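Long-range contact in chlamydomonas reinhardtii THB1 (Chlamydomonas reinhardtii, PDB 6CII), which binds heme as a group I truncated hemoglobin and, as its family suggests, probably also binds oxygen: residues K22-F27 / K48-Q53. Numbering follows the deposited sequence.
Sequences KAVDVF and KQRRKQ. With HEM (protoporphyrin IX containing Fe), chain B; CYN (cyanide ion), chain C.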
loop_
_atom_site.group_PDB
_atom_site.type_symbol
_atom_site.label_atom_id
_atom_site.label_comp_id
_atom_site.label_asym_id
_atom_site.label_seq_id
_atom_site.Cartn_x
_atom_site.Cartn_y
_atom_site.Cartn_z
ATOM N N LYS A 22 -10.477 -1.912 4.911
ATOM C CA LYS A 22 -10.456 -3.367 5.000
ATOM C C LYS A 22 -9.240 -3.938 4.278
ATOM O O LYS A 22 -8.557 -4.827 4.805
ATOM C CB LYS A 22 -11.754 -3.949 4.421
ATOM C CG LYS A 22 -11.818 -5.480 4.407
ATOM C CD LYS A 22 -11.836 -6.039 5.805
ATOM C CE LYS A 22 -12.274 -7.513 5.785
ATOM N NZ LYS A 22 -12.241 -8.057 7.165
ATOM N N ALA A 23 -8.943 -3.430 3.081
ATOM C CA ALA A 23 -7.811 -3.973 2.338
ATOM C C ALA A 23 -6.516 -3.765 3.106
ATOM O O ALA A 23 -5.705 -4.685 3.213
ATOM C CB ALA A 23 -7.723 -3.334 0.950
ATOM N N VAL A 24 -6.322 -2.574 3.674
ATOM C CA VAL A 24 -5.101 -2.319 4.436
ATOM C C VAL A 24 -5.037 -3.218 5.672
ATOM O O VAL A 24 -3.967 -3.713 6.039
ATOM C CB VAL A 24 -4.997 -0.825 4.800
ATOM C CG1 VAL A 24 -3.872 -0.616 5.811
ATOM C CG2 VAL A 24 -4.699 -0.015 3.546
ATOM N N ASP A 25 -6.178 -3.452 6.329
ATOM C CA ASP A 25 -6.168 -4.311 7.504
ATOM C C ASP A 25 -5.724 -5.733 7.138
ATOM O O ASP A 25 -4.865 -6.317 7.814
ATOM C CB ASP A 25 -7.556 -4.285 8.142
ATOM C CG ASP A 25 -7.573 -4.830 9.539
ATOM O OD1 ASP A 25 -6.601 -4.622 10.291
ATOM O OD2 ASP A 25 -8.582 -5.463 9.897
ATOM N N VAL A 26 -6.294 -6.293 6.064
ATOM C CA VAL A 26 -5.956 -7.660 5.638
ATOM C C VAL A 26 -4.507 -7.726 5.178
ATOM O O VAL A 26 -3.762 -8.649 5.513
ATOM C CB VAL A 26 -6.899 -8.129 4.508
ATOM C CG1 VAL A 26 -6.379 -9.475 3.916
ATOM C CG2 VAL A 26 -8.327 -8.269 5.014
ATOM N N PHE A 27 -4.117 -6.748 4.362
ATOM C CA PHE A 27 -2.755 -6.598 3.865
ATOM C C PHE A 27 -1.731 -6.694 4.990
ATOM O O PHE A 27 -0.793 -7.494 4.916
ATOM C CB PHE A 27 -2.746 -5.254 3.132
ATOM C CG PHE A 27 -1.421 -4.726 2.710
ATOM C CD1 PHE A 27 -0.761 -5.236 1.597
ATOM C CD2 PHE A 27 -0.925 -3.590 3.328
ATOM C CE1 PHE A 27 0.402 -4.666 1.139
ATOM C CE2 PHE A 27 0.261 -3.010 2.902
ATOM C CZ PHE A 27 0.934 -3.540 1.788
ATOM N N LYS A 48 -0.786 2.805 13.982
ATOM C CA LYS A 48 -0.426 4.028 13.287
ATOM C C LYS A 48 -0.049 3.739 11.841
ATOM O O LYS A 48 -0.379 4.521 10.941
ATOM C CB LYS A 48 0.714 4.723 14.026
ATOM C CG LYS A 48 0.380 5.144 15.474
ATOM C CD LYS A 48 1.593 5.869 16.100
ATOM C CE LYS A 48 1.308 6.308 17.511
ATOM N NZ LYS A 48 2.436 7.134 18.011
ATOM N N GLN A 49 0.631 2.616 11.599
ATOM C CA GLN A 49 1.060 2.293 10.239
ATOM C C GLN A 49 -0.134 2.016 9.336
ATOM O O GLN A 49 -0.140 2.422 8.172
ATOM C CB GLN A 49 2.008 1.101 10.250
ATOM C CG GLN A 49 2.467 0.703 8.834
ATOM C CD GLN A 49 3.242 1.817 8.132
ATOM O OE1 GLN A 49 3.865 2.686 8.779
ATOM N NE2 GLN A 49 3.206 1.810 6.806
ATOM N N ARG A 50 -1.151 1.323 9.854
ATOM C CA ARG A 50 -2.373 1.138 9.079
ATOM C C ARG A 50 -2.978 2.475 8.689
ATOM O O ARG A 50 -3.385 2.668 7.544
ATOM C CB ARG A 50 -3.415 0.336 9.866
ATOM C CG ARG A 50 -3.106 -1.147 10.019
ATOM C CD ARG A 50 -4.154 -1.821 10.998
ATOM N NE ARG A 50 -4.297 -3.212 10.614
ATOM C CZ ARG A 50 -3.422 -4.160 10.915
ATOM N NH1 ARG A 50 -2.359 -3.863 11.666
ATOM N NH2 ARG A 50 -3.617 -5.408 10.476
ATOM N N ARG A 51 -3.082 3.398 9.645
ATOM C CA ARG A 51 -3.646 4.704 9.320
ATOM C C ARG A 51 -2.822 5.403 8.241
ATOM O O ARG A 51 -3.382 6.024 7.331
ATOM C CB ARG A 51 -3.746 5.578 10.579
ATOM C CG ARG A 51 -4.021 7.038 10.259
ATOM C CD ARG A 51 -4.264 7.870 11.509
ATOM N NE ARG A 51 -5.525 7.509 12.154
ATOM C CZ ARG A 51 -6.719 7.932 11.746
ATOM N NH1 ARG A 51 -6.817 8.728 10.693
ATOM N NH2 ARG A 51 -7.815 7.556 12.392
ATOM N N LYS A 52 -1.489 5.311 8.320
ATOM C CA LYS A 52 -0.668 5.958 7.307
ATOM C C LYS A 52 -0.883 5.326 5.947
ATOM O O LYS A 52 -0.951 6.030 4.932
ATOM C CB LYS A 52 0.802 5.877 7.690
ATOM C CG LYS A 52 1.146 6.770 8.867
ATOM C CD LYS A 52 2.573 6.452 9.256
ATOM C CE LYS A 52 3.191 7.445 10.197
ATOM N NZ LYS A 52 4.579 6.955 10.464
ATOM N N GLN A 53 -1.001 3.997 5.908
ATOM C CA GLN A 53 -1.169 3.343 4.618
ATOM C C GLN A 53 -2.533 3.656 4.022
ATOM O O GLN A 53 -2.645 3.864 2.812
ATOM C CB GLN A 53 -0.958 1.822 4.770
ATOM C CG GLN A 53 -0.889 1.081 3.424
ATOM C CD GLN A 53 0.311 1.513 2.585
ATOM O OE1 GLN A 53 0.224 2.365 1.698
ATOM N NE2 GLN A 53 1.435 0.901 2.859
HETATM C CHA HEM B . 6.359 3.091 5.935
HETATM C CHB HEM B . 3.946 2.919 1.681
HETATM C CHC HEM B . 6.755 -0.896 0.306
HETATM C CHD HEM B . 8.412 -1.248 4.953
HETATM C C1A HEM B . 5.514 3.355 4.882
HETATM C C2A HEM B . 4.545 4.425 4.869
HETATM C C3A HEM B . 3.884 4.368 3.715
HETATM C C4A HEM B . 4.376 3.267 2.940
HETATM C CMA HEM B . 2.747 5.282 3.207
HETATM C CAA HEM B . 4.384 5.434 6.031
HETATM C CBA HEM B . 5.407 6.557 5.804
HETATM C CGA HEM B . 5.164 7.672 6.779
HETATM O O1A HEM B . 4.355 8.569 6.442
HETATM O O2A HEM B . 5.758 7.645 7.887
HETATM C C1B HEM B . 4.501 1.857 0.986
HETATM C C2B HEM B . 4.038 1.413 -0.297
HETATM C C3B HEM B . 4.779 0.375 -0.692
HETATM C C4B HEM B . 5.770 0.096 0.335
HETATM C CMB HEM B . 2.872 2.065 -1.068
HETATM C CAB HEM B . 4.556 -0.345 -2.035
HETATM C CBB HEM B . 4.909 -1.609 -2.235
HETATM C C1C HEM B . 7.420 -1.292 1.456
HETATM C C2C HEM B . 8.347 -2.404 1.559
HETATM C C3C HEM B . 8.796 -2.476 2.828
HETATM C C4C HEM B . 8.156 -1.441 3.603
HETATM C CMC HEM B . 8.736 -3.279 0.343
HETATM C CAC HEM B . 9.786 -3.484 3.478
HETATM C CBC HEM B . 9.630 -4.771 3.210
HETATM C C1D HEM B . 7.929 -0.105 5.583
HETATM C C2D HEM B . 8.158 0.162 6.972
HETATM C C3D HEM B . 7.606 1.357 7.275
HETATM C C4D HEM B . 7.018 1.891 6.077
HETATM C CMD HEM B . 8.900 -0.799 7.930
HETATM C CAD HEM B . 7.612 2.026 8.662
HETATM C CBD HEM B . 8.986 2.647 8.917
HETATM C CGD HEM B . 9.004 3.278 10.293
HETATM O O1D HEM B . 9.952 2.995 11.068
HETATM O O2D HEM B . 8.075 4.068 10.607
HETATM N NA HEM B . 5.376 2.683 3.679
HETATM N NB HEM B . 5.561 1.017 1.356
HETATM N NC HEM B . 7.354 -0.698 2.725
HETATM N ND HEM B . 7.218 0.974 5.056
HETATM FE FE HEM B . 6.371 1.022 3.223
HETATM C C CYN C . 4.906 -0.264 3.786
HETATM N N CYN C . 3.996 -0.750 4.273
#
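Val24 lays its CG1 methyl against the backbone of helix 46-60, 3.7 Å from Arg50 O, and against Gln53 CB. Its other methyl, Val24 CG2, meets Gln53 CG at 4.0 Å. Val24 and Arg50 have the nearest CA atoms across segments 22-27 and 48-53, whose axes run at 135°. This is the pairing of helices B and E in the 2-on-2 globin fold.

On the more open side, Arg50 reaches across to Asp25. Arg50 CG stands anti to its carbonyl carbon (chi1 -73°), and the extended chain from CG to NE carries the guanidinium to the Asp25 turn. Arg50 NE forms a salt bridge to Asp25 OD1 at 2.7 Å, using the anti lone pair of that oxygen. Arg50 NH2 donates to Asp25 O at 3.1 Å, in the carbonyl plane, and adds a weak bond to OD1. Both main acceptors are tilted from the guanidinium plane, and the carboxylate stands 72° from it. In this conformer Arg50 holds both the side chain and the backbone of Asp25; a second conformer of Asp25 makes the side-chain half less certain. A leucine in place of Arg50 would probably leave the Asp25 carboxylate without its charged mate and its carbonyl without this cross-helix donor.

On the heme side, Gln53 bends at chi2, turning its amide toward the distal pocket. Gln53 NE2 lies 4.1 Å from Phe27 CE2, with ring and amide planes nearly perpendicular. Gln53 NE2 is also hydrogen-bonded to Tyr28 OH and sits 3.4 Å from the cyanide N. Tyr28 OH also bonds Gln49 NE2 and the cyanide. In this cyanide-bound state Lys52 extends to the heme edge, and Lys52 NZ donates to heme propionate O2A at 2.9 Å.

The Arg50-Asp25 pair and the Val24 packing probably help fix helix 46-60 against helix 16-33, and with it the Gln53 amide beside the cyanide.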